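Local structure of cofilin (Streptomyces griseoflavus, 5IVU) at residues V14-Y17 with Q18-K21; D50-N53 with F54-D57. The protein probably binds actin, as a bacterial member of the ADF/cofilin family of actin-binding proteins. All blocks are in the same frame, centred on the assembly; numbering follows the deposited sequence.

Contacts 1 and 2 show how two short amphipathic helices can be anchored to one sheet. Each contact is local, made within a single helix by residues a turn apart: 14-21 lies on helix 11-21 and 50-57 takes in helix 51-57 and the N-cap before it. The helices occupy opposite faces of the mixed sheet of the ADF-homology fold, as neighbouring residues of strand 28-33 reveal, I29 meeting T16 and L20 while I30 meets F54. The centres of the contacts lie about 19 Å apart and their nearest atoms about 9 Å, so the two do not touch. In both, a tyrosine turns inward and its hydroxyl is bonded to a backbone carbonyl of another part of the chain.

Contact 1. Residues V14-Y17 with Q18-K21; sequences VETY and QQLK
Y17 and K21 both set CG anti to the backbone N (chi1 174° and -166°), which sends the two side chains off the same flank of the helix and brings the lysine methylenes up to the phenol ring. They meet within helix 11-21, an amphipathic helix packed on one face of the central sheet of the ADF-homology fold. The lysine does not run straight: its chain bends at each torsion after the first, so that CD comes 4.0 Å from Y17 CZ and CE comes 3.8 Å from Y17 CE2, the latter approaching the ring obliquely. Beyond this apolar crossing, the polar ends converge on one residue of the loop after helix 96-112, Y17 OH bonding to the carbonyl of T114 and K21 NZ to its hydroxyl OG1. A leucine in place of Y17 would probably leave the T114 carbonyl without its phenolic donor and the lysine methylenes without the ring they lie against. L20, one step before the lysine, is buried, and both it and T16 touch I29, while Y17, L20 and K21 all reach L84 of strand 81-89. T16 also turns its hydroxyl back along the helix to the carbonyl of A12.

Four successive i to i+4 backbone bonds hold these side chains in step. Among them K21 N reaches Y17 O at 2.8 Å, tying together the same pair whose side chains touch, and L20 N reaches T16 O at 2.9 Å with an N-H...O angle of 163°. V14 and Q18 repeat the pattern on a more exposed side: Q18 N bonds to V14 O at 2.8 Å, and the extended glutamine chain runs back past that carbonyl until its amide carbon CD lies 3.8 Å from the V14 methyl CG1.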
# COMPACT_ATOMS: atom_id res chain seq x y z
N VAL A 14 -0.87 11.65 3.96
CA VAL A 14 0.22 11.73 4.94
C VAL A 14 -0.32 11.67 6.38
O VAL A 14 0.28 11.03 7.23
CB VAL A 14 1.14 12.97 4.73
CG1 VAL A 14 2.08 13.18 5.91
CG2 VAL A 14 1.97 12.81 3.46
N GLU A 15 -1.45 12.34 6.63
CA GLU A 15 -2.07 12.36 7.96
C GLU A 15 -2.41 10.97 8.46
O GLU A 15 -2.05 10.62 9.58
CB GLU A 15 -3.34 13.21 7.98
CG GLU A 15 -3.10 14.72 7.95
CD GLU A 15 -4.39 15.53 7.81
OE1 GLU A 15 -5.50 14.98 8.02
OE2 GLU A 15 -4.29 16.73 7.49
N THR A 16 -3.10 10.19 7.63
CA THR A 16 -3.50 8.82 7.99
C THR A 16 -2.29 7.91 8.14
O THR A 16 -2.28 7.02 8.99
CB THR A 16 -4.47 8.21 6.96
OG1 THR A 16 -5.48 9.16 6.63
CG2 THR A 16 -5.14 6.97 7.51
N TYR A 17 -1.29 8.12 7.30
CA TYR A 17 -0.03 7.39 7.37
C TYR A 17 0.70 7.70 8.68
O TYR A 17 1.22 6.79 9.32
CB TYR A 17 0.87 7.71 6.18
CG TYR A 17 2.25 7.11 6.28
CD1 TYR A 17 2.43 5.72 6.26
CD2 TYR A 17 3.38 7.92 6.39
CE1 TYR A 17 3.71 5.16 6.34
CE2 TYR A 17 4.65 7.36 6.47
CZ TYR A 17 4.80 5.99 6.45
OH TYR A 17 6.04 5.43 6.53
N GLN A 18 0.73 8.98 9.06
CA GLN A 18 1.30 9.38 10.34
C GLN A 18 0.54 8.73 11.49
O GLN A 18 1.16 8.28 12.45
CB GLN A 18 1.33 10.90 10.52
CG GLN A 18 2.33 11.61 9.64
CD GLN A 18 2.26 13.14 9.75
OE1 GLN A 18 1.22 13.73 10.04
NE2 GLN A 18 3.40 13.78 9.52
N GLN A 19 -0.79 8.63 11.37
CA GLN A 19 -1.60 7.91 12.37
C GLN A 19 -1.25 6.41 12.45
O GLN A 19 -1.12 5.85 13.54
CB GLN A 19 -3.09 8.10 12.07
CG GLN A 19 -4.00 7.74 13.23
CD GLN A 19 -5.45 7.52 12.82
OE1 GLN A 19 -6.22 6.87 13.54
NE2 GLN A 19 -5.83 8.05 11.65
N LEU A 20 -1.10 5.77 11.29
CA LEU A 20 -0.61 4.39 11.24
C LEU A 20 0.75 4.28 11.92
O LEU A 20 0.99 3.36 12.70
CB LEU A 20 -0.54 3.88 9.78
CG LEU A 20 -0.00 2.45 9.53
CD1 LEU A 20 -0.76 1.73 8.41
CD2 LEU A 20 1.48 2.44 9.20
N LYS A 21 1.64 5.22 11.61
CA LYS A 21 3.02 5.19 12.10
C LYS A 21 3.16 5.42 13.62
O LYS A 21 4.04 4.82 14.23
CB LYS A 21 3.84 6.24 11.34
CG LYS A 21 5.34 6.09 11.50
CD LYS A 21 6.09 6.53 10.25
CE LYS A 21 5.92 8.01 9.94
NZ LYS A 21 7.16 8.61 9.36

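Contact 2. Residues D50-N53 with F54-D57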
# COMPACT_ATOMS: atom_id res chain seq x y z
N ASP A 50 -5.42 -9.24 10.69
CA ASP A 50 -5.48 -10.38 9.78
C ASP A 50 -4.98 -10.00 8.39
O ASP A 50 -5.62 -9.21 7.68
CB ASP A 50 -6.92 -10.89 9.69
CG ASP A 50 -7.02 -12.33 9.18
OD1 ASP A 50 -6.07 -12.84 8.54
OD2 ASP A 50 -8.08 -12.95 9.41
N TYR A 51 -3.85 -10.56 8.01
CA TYR A 51 -3.27 -10.29 6.69
C TYR A 51 -4.21 -10.65 5.52
O TYR A 51 -4.13 -10.02 4.46
CB TYR A 51 -1.92 -11.00 6.52
CG TYR A 51 -1.11 -10.49 5.35
CD1 TYR A 51 -0.29 -9.39 5.48
CD2 TYR A 51 -1.18 -11.12 4.10
CE1 TYR A 51 0.46 -8.91 4.41
CE2 TYR A 51 -0.44 -10.65 3.03
CZ TYR A 51 0.38 -9.55 3.18
OH TYR A 51 1.11 -9.08 2.12
N ASP A 52 -5.11 -11.62 5.71
CA ASP A 52 -6.09 -11.97 4.66
C ASP A 52 -7.13 -10.88 4.38
O ASP A 52 -7.63 -10.79 3.25
CB ASP A 52 -6.79 -13.28 4.99
CG ASP A 52 -5.87 -14.47 4.90
OD1 ASP A 52 -5.05 -14.54 3.95
OD2 ASP A 52 -5.96 -15.36 5.76
N ASN A 53 -7.45 -10.07 5.38
CA ASN A 53 -8.29 -8.88 5.17
C ASN A 53 -7.62 -7.84 4.27
O ASN A 53 -8.30 -7.16 3.48
CB ASN A 53 -8.67 -8.20 6.49
CG ASN A 53 -9.80 -8.90 7.21
OD1 ASN A 53 -9.72 -10.09 7.52
ND2 ASN A 53 -10.88 -8.17 7.45
N PHE A 54 -6.30 -7.71 4.41
CA PHE A 54 -5.50 -6.86 3.52
C PHE A 54 -5.58 -7.36 2.08
O PHE A 54 -5.91 -6.58 1.18
CB PHE A 54 -4.04 -6.80 3.99
CG PHE A 54 -3.12 -6.10 3.03
CD1 PHE A 54 -3.39 -4.81 2.59
CD2 PHE A 54 -1.95 -6.72 2.61
CE1 PHE A 54 -2.53 -4.16 1.71
CE2 PHE A 54 -1.08 -6.07 1.74
CZ PHE A 54 -1.38 -4.79 1.29
N LEU A 55 -5.30 -8.65 1.90
CA LEU A 55 -5.36 -9.28 0.58
C LEU A 55 -6.73 -9.14 -0.08
O LEU A 55 -6.80 -8.93 -1.30
CB LEU A 55 -4.97 -10.75 0.65
CG LEU A 55 -3.49 -11.03 0.94
CD1 LEU A 55 -3.24 -12.54 1.04
CD2 LEU A 55 -2.59 -10.42 -0.13
N ALA A 56 -7.79 -9.19 0.72
CA ALA A 56 -9.16 -9.01 0.23
C ALA A 56 -9.43 -7.60 -0.29
O ALA A 56 -10.22 -7.44 -1.22
CB ALA A 56 -10.18 -9.36 1.32
N ASP A 57 -8.80 -6.59 0.30
CA ASP A 57 -8.95 -5.19 -0.17
C ASP A 57 -8.08 -4.81 -1.38
O ASP A 57 -8.22 -3.70 -1.90
CB ASP A 57 -8.70 -4.22 0.98
CG ASP A 57 -9.81 -4.24 1.99
OD1 ASP A 57 -10.91 -3.83 1.60
OD2 ASP A 57 -9.61 -4.68 3.15
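A56 N donates to D52 O at 3.0 Å, and one residue earlier the longer but straighter bond from L55 N to Y51 O (3.1 Å, 166° at the hydrogen) joins the same turn. D57 N adds a third such bond, to N53 O at 3.3 Å. Ahead of them D50 serves as N-cap, its OD1 accepting from D52 N at 3.2 Å, with the donor well above the carboxylate plane. On the inner side of this turn Y51 and F54 run next to each other in the same direction and form an offset edge-to-face pair: the F54 edge meets one face of Y51 near its rim, F54 CD2 lying 3.7 Å from Y51 CZ, with the ring planes at 70°. The pair belongs to helix 51-57, which packs on the sheet of the ADF-homology fold through an aromatic cluster; Y68 meets both rings, Y28 adds to F54, and H130 stacks on Y51. The Y51 hydroxyl bonds to the carbonyl of V128. L55 approaches the tyrosine ring obliquely from the same side as F54, but by CD2 and CE2, L55 CG lying 3.7 Å from Y51 CE2, because its chi1 of -70° sets CG beside the backbone N and turns the branch back along the helix. At the far end the D57 carboxylate is shared, OD2 bonded to the hydroxyl of Y28 and OD1 in a salt bridge with K44 NZ.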